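Long-range contacts in MOBA relate protein (Mycobacterium sp., PDB 2WAW), which is of unknown function but probably binds a nucleoside triphosphate and transfers its nucleotidyl group, as MobA-like proteins do: residues Thr7-Ala12 with Ser83-Ala88; Val51-Ala56 with Ile71-Asp76. All coordinates share one frame; numbering follows the deposited sequence.

Contact 1: residues Thr7-Ala12 with Ser83-Ala88; sequences TGVVLA and SSLKSA
Strand 7-12 passes helix 84-88 through V9 and L11, the helix running roughly antiparallel to it, at 149°, with a closest approach of the short axes of 9.6 Å. The junction is built from side chains. V9 sends its CG1 branch, placed opposite its own backbone N (chi1 178°), to A88 CB at 4.0 Å; the same methyl touches L85 more loosely, at CD1. One turn back along the helix, L11 works with its CD2 methyl, which rests on L85 CB at 4.1 Å while the two leucines cross obliquely. L11 CD2 also lies 3.6 Å from S84 OG, a plain van der Waals neighbour. The serine hydroxyl is engaged elsewhere: it hydrogen-bonds with D155 OD2 and with the hydroxyl of T52 on the adjoining strand, so this buried group has polar partners although it lies against a methyl. D155 also accepts from L85 N at the start of the helix, and L101 of strand 98-103 touches both V9 and L85. Such packing of a helix on one face of the central parallel strands, with small residues A88 and S84 turned to the sheet, is characteristic of the three-layer alpha/beta/alpha sandwich of the GT-A fold.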
loop_
_atom_site.group_PDB
_atom_site.type_symbol
_atom_site.label_atom_id
_atom_site.label_comp_id
_atom_site.label_asym_id
_atom_site.label_seq_id
_atom_site.Cartn_x
_atom_site.Cartn_y
_atom_site.Cartn_z
ATOM N N THR A 7 -2.438 11.110 -4.505
ATOM C CA THR A 7 -2.440 9.862 -5.265
ATOM C C THR A 7 -2.218 8.706 -4.309
ATOM O O THR A 7 -1.293 8.752 -3.506
ATOM C CB THR A 7 -1.331 9.872 -6.332
ATOM O OG1 THR A 7 -1.699 10.795 -7.364
ATOM C CG2 THR A 7 -1.167 8.481 -6.949
ATOM N N GLY A 8 -3.074 7.695 -4.384
ATOM C CA GLY A 8 -2.854 6.450 -3.642
ATOM C C GLY A 8 -2.011 5.494 -4.457
ATOM O O GLY A 8 -2.167 5.413 -5.669
ATOM N N VAL A 9 -1.113 4.763 -3.791
ATOM C CA VAL A 9 -0.253 3.803 -4.467
ATOM C C VAL A 9 -0.337 2.501 -3.665
ATOM O O VAL A 9 0.081 2.447 -2.508
ATOM C CB VAL A 9 1.233 4.276 -4.516
ATOM C CG1 VAL A 9 2.142 3.207 -5.207
ATOM C CG2 VAL A 9 1.375 5.654 -5.221
ATOM N N VAL A 10 -0.898 1.473 -4.283
ATOM C CA VAL A 10 -0.982 0.157 -3.677
ATOM C C VAL A 10 0.135 -0.692 -4.272
ATOM O O VAL A 10 0.127 -0.996 -5.483
ATOM C CB VAL A 10 -2.343 -0.488 -3.957
ATOM C CG1 VAL A 10 -2.389 -1.921 -3.413
ATOM C CG2 VAL A 10 -3.467 0.310 -3.330
ATOM N N LEU A 11 1.097 -1.051 -3.426
ATOM C CA LEU A 11 2.250 -1.864 -3.863
ATOM C C LEU A 11 1.861 -3.330 -3.793
ATOM O O LEU A 11 1.622 -3.872 -2.701
ATOM C CB LEU A 11 3.486 -1.566 -2.997
ATOM C CG LEU A 11 3.898 -0.089 -3.008
ATOM C CD1 LEU A 11 4.950 0.142 -1.912
ATOM C CD2 LEU A 11 4.494 0.310 -4.359
ATOM N N ALA A 12 1.740 -3.949 -4.966
ATOM C CA ALA A 12 1.222 -5.322 -5.061
ATOM C C ALA A 12 2.052 -6.208 -5.982
ATOM O O ALA A 12 1.533 -7.150 -6.584
ATOM C CB ALA A 12 -0.254 -5.312 -5.482
ATOM N N SER A 83 10.975 -3.698 -6.759
ATOM C CA SER A 83 11.320 -2.292 -7.050
ATOM C C SER A 83 10.206 -1.487 -7.735
ATOM O O SER A 83 10.477 -0.503 -8.453
ATOM C CB SER A 83 12.587 -2.207 -7.913
ATOM O OG SER A 83 13.713 -2.678 -7.197
ATOM N N SER A 84 8.960 -1.865 -7.497
ATOM C CA SER A 84 7.839 -1.269 -8.229
ATOM C C SER A 84 7.600 0.220 -7.906
ATOM O O SER A 84 7.133 0.973 -8.758
ATOM C CB SER A 84 6.571 -2.105 -8.014
ATOM O OG SER A 84 6.015 -1.889 -6.731
ATOM N N LEU A 85 7.938 0.647 -6.695
ATOM C CA LEU A 85 7.711 2.043 -6.299
ATOM C C LEU A 85 8.424 3.049 -7.223
ATOM O O LEU A 85 7.844 4.087 -7.586
ATOM C CB LEU A 85 8.103 2.246 -4.842
ATOM C CG LEU A 85 7.832 3.624 -4.234
ATOM C CD1 LEU A 85 6.376 4.073 -4.463
ATOM C CD2 LEU A 85 8.171 3.547 -2.765
ATOM N N LYS A 86 9.664 2.741 -7.621
ATOM C CA LYS A 86 10.392 3.557 -8.609
ATOM C C LYS A 86 9.568 3.826 -9.866
ATOM O O LYS A 86 9.453 4.968 -10.319
ATOM C CB LYS A 86 11.702 2.876 -9.026
ATOM C CG LYS A 86 12.771 2.798 -7.958
ATOM C CD LYS A 86 13.876 1.845 -8.412
ATOM C CE LYS A 86 15.066 1.841 -7.459
ATOM N NZ LYS A 86 16.001 2.969 -7.716
ATOM N N SER A 87 9.001 2.765 -10.434
ATOM C CA SER A 87 8.163 2.900 -11.618
ATOM C C SER A 87 6.865 3.654 -11.315
ATOM O O SER A 87 6.464 4.518 -12.075
ATOM C CB SER A 87 7.873 1.521 -12.220
ATOM O OG SER A 87 9.088 0.866 -12.588
ATOM N N ALA A 88 6.229 3.341 -10.187
ATOM C CA ALA A 88 4.959 3.971 -9.836
ATOM C C ALA A 88 5.070 5.484 -9.776
ATOM O O ALA A 88 4.154 6.190 -10.212
ATOM C CB ALA A 88 4.427 3.427 -8.511
#

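Contact 2: residues Val51-Ala56 with Ile71-Asp76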
loop_
_atom_site.group_PDB
_atom_site.type_symbol
_atom_site.label_atom_id
_atom_site.label_comp_id
_atom_site.label_asym_id
_atom_site.label_seq_id
_atom_site.Cartn_x
_atom_site.Cartn_y
_atom_site.Cartn_z
ATOM N N VAL A 51 -1.766 0.943 -8.950
ATOM C CA VAL A 51 -1.471 -0.383 -8.402
ATOM C C VAL A 51 -0.293 -0.964 -9.157
ATOM O O VAL A 51 -0.273 -0.959 -10.401
ATOM C CB VAL A 51 -2.672 -1.340 -8.552
ATOM C CG1 VAL A 51 -2.429 -2.673 -7.781
ATOM C CG2 VAL A 51 -3.962 -0.655 -8.119
ATOM N N THR A 52 0.706 -1.452 -8.410
ATOM C CA THR A 52 1.850 -2.100 -9.061
ATOM C C THR A 52 1.687 -3.606 -9.004
ATOM O O THR A 52 1.179 -4.163 -8.018
ATOM C CB THR A 52 3.214 -1.714 -8.425
ATOM O OG1 THR A 52 3.268 -2.242 -7.094
ATOM C CG2 THR A 52 3.391 -0.180 -8.352
ATOM N N LEU A 53 2.121 -4.255 -10.076
ATOM C CA LEU A 53 2.047 -5.702 -10.173
ATOM C C LEU A 53 3.347 -6.208 -10.747
ATOM O O LEU A 53 4.005 -5.512 -11.528
ATOM C CB LEU A 53 0.881 -6.111 -11.077
ATOM C CG LEU A 53 -0.527 -5.709 -10.641
ATOM C CD1 LEU A 53 -1.530 -6.081 -11.714
ATOM C CD2 LEU A 53 -0.845 -6.412 -9.379
ATOM N N GLY A 54 3.712 -7.428 -10.374
ATOM C CA GLY A 54 4.963 -8.008 -10.842
ATOM C C GLY A 54 4.755 -9.189 -11.777
ATOM O O GLY A 54 3.910 -9.141 -12.681
ATOM N N GLY A 55 5.505 -10.263 -11.529
ATOM C CA GLY A 55 5.484 -11.459 -12.379
ATOM C C GLY A 55 4.128 -12.127 -12.565
ATOM O O GLY A 55 3.879 -12.733 -13.611
ATOM N N ALA A 56 3.256 -12.009 -11.561
ATOM C CA ALA A 56 1.909 -12.580 -11.594
ATOM C C ALA A 56 0.864 -11.687 -12.275
ATOM O O ALA A 56 -0.330 -11.989 -12.228
ATOM C CB ALA A 56 1.451 -12.909 -10.156
ATOM N N ILE A 71 -2.374 1.006 -13.755
ATOM C CA ILE A 71 -1.679 -0.268 -13.527
ATOM C C ILE A 71 -0.230 -0.165 -13.971
ATOM O O ILE A 71 0.046 0.120 -15.145
ATOM C CB ILE A 71 -2.401 -1.422 -14.274
ATOM C CG1 ILE A 71 -3.863 -1.546 -13.806
ATOM C CG2 ILE A 71 -1.637 -2.739 -14.155
ATOM C CD1 ILE A 71 -4.060 -1.656 -12.277
ATOM N N VAL A 72 0.691 -0.419 -13.042
ATOM C CA VAL A 72 2.120 -0.246 -13.317
ATOM C C VAL A 72 2.755 -1.645 -13.226
ATOM O O VAL A 72 2.727 -2.270 -12.177
ATOM C CB VAL A 72 2.746 0.757 -12.335
ATOM C CG1 VAL A 72 4.258 0.799 -12.493
ATOM C CG2 VAL A 72 2.133 2.171 -12.554
ATOM N N LEU A 73 3.271 -2.153 -14.344
ATOM C CA LEU A 73 3.761 -3.543 -14.383
ATOM C C LEU A 73 5.276 -3.540 -14.331
ATOM O O LEU A 73 5.918 -2.800 -15.075
ATOM C CB LEU A 73 3.295 -4.257 -15.664
ATOM C CG LEU A 73 1.810 -4.248 -16.033
ATOM C CD1 LEU A 73 1.561 -5.032 -17.316
ATOM C CD2 LEU A 73 0.975 -4.807 -14.910
ATOM N N VAL A 74 5.847 -4.359 -13.454
ATOM C CA VAL A 74 7.303 -4.433 -13.304
ATOM C C VAL A 74 7.786 -5.888 -13.360
ATOM O O VAL A 74 6.989 -6.832 -13.263
ATOM C CB VAL A 74 7.805 -3.742 -12.009
ATOM C CG1 VAL A 74 7.382 -2.266 -11.969
ATOM C CG2 VAL A 74 7.290 -4.468 -10.759
ATOM N N ASP A 75 9.087 -6.054 -13.562
ATOM C CA ASP A 75 9.718 -7.368 -13.492
ATOM C C ASP A 75 9.852 -7.806 -12.036
ATOM O O ASP A 75 9.908 -6.966 -11.127
ATOM C CB ASP A 75 11.115 -7.309 -14.110
ATOM C CG ASP A 75 11.083 -7.027 -15.595
ATOM O OD1 ASP A 75 12.003 -6.341 -16.080
ATOM O OD2 ASP A 75 10.139 -7.492 -16.269
ATOM N N ASP A 76 9.925 -9.114 -11.820
ATOM C CA ASP A 76 10.342 -9.639 -10.520
ATOM C C ASP A 76 11.751 -9.154 -10.172
ATOM O O ASP A 76 12.626 -9.091 -11.052
ATOM C CB ASP A 76 10.352 -11.162 -10.541
ATOM C CG ASP A 76 10.442 -11.753 -9.150
ATOM O OD1 ASP A 76 9.488 -11.545 -8.369
ATOM O OD2 ASP A 76 11.459 -12.413 -8.837
HETATM O O HOH W 1 4.430 -7.324 -14.678
HETATM O O HOH W 2 7.259 -10.615 -9.165
#
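V51-L53 and I71-L73 pair as neighbouring parallel strands, V51 beside I71, T52 beside V72 and L53 beside L73, with short axes 4.7 Å apart. Three backbone hydrogen bonds knit the close-packed part: V72 N to V51 O at 2.9 Å, L53 N to V72 O, and V74 N to L53 O, the last carrying the pairing one residue past the strand. On the face of T52 and V72, both buried, the two side chains lie alongside each other, pointing the same way, and T52 CG2 meets V72 CB. With OG1 held between its own N and carbonyl carbon (chi1 67°), the T52 hydroxyl, besides its bond to S84, accepts from A12 N. On the other face I71 reaches across with CD1 to V51 CB and its CG2 meets L53 CD1; L73 CD2 touches L53 CB at 4.0 Å, from a residue that is itself exposed. From G54 and V74 onward the chains part and waters bridge them. One water donates to both G54 O and V74 O; another accepts from G55 N and donates to D76 OD1, while D76 OD2 forms a salt bridge with R17. Strand 70-73 is an edge strand of the sheet; helix 57-63, the crossover of this beta-alpha-beta unit, packs on L53 and L73, helix 84-90 covers T52 and V72 from the opposite face, and strand 6-12 flanks V51-L53.

From the N terminus the chain lays down strand 6-12, helix 33-42, strand 48-53, helix 57-63 and the edge strand 70-73, before helix 84-90 turns back to the first strand. Contact 2 closes the short loop of 14 residues between its segments; contact 1 closes a longer one, of 70 residues, that encloses it entirely. Because strands 6-12 and 48-53 are neighbours, both contacts share one sheet: V10 O and T52 N lie 3.0 Å apart, a probable hydrogen bond between them. S87 OG also packs on V74 CG1. Helix 84-90 thus touches strands 6-12, 48-53 and 70-73, and strand 98-103 through L85, tying an edge of the sheet to its interior.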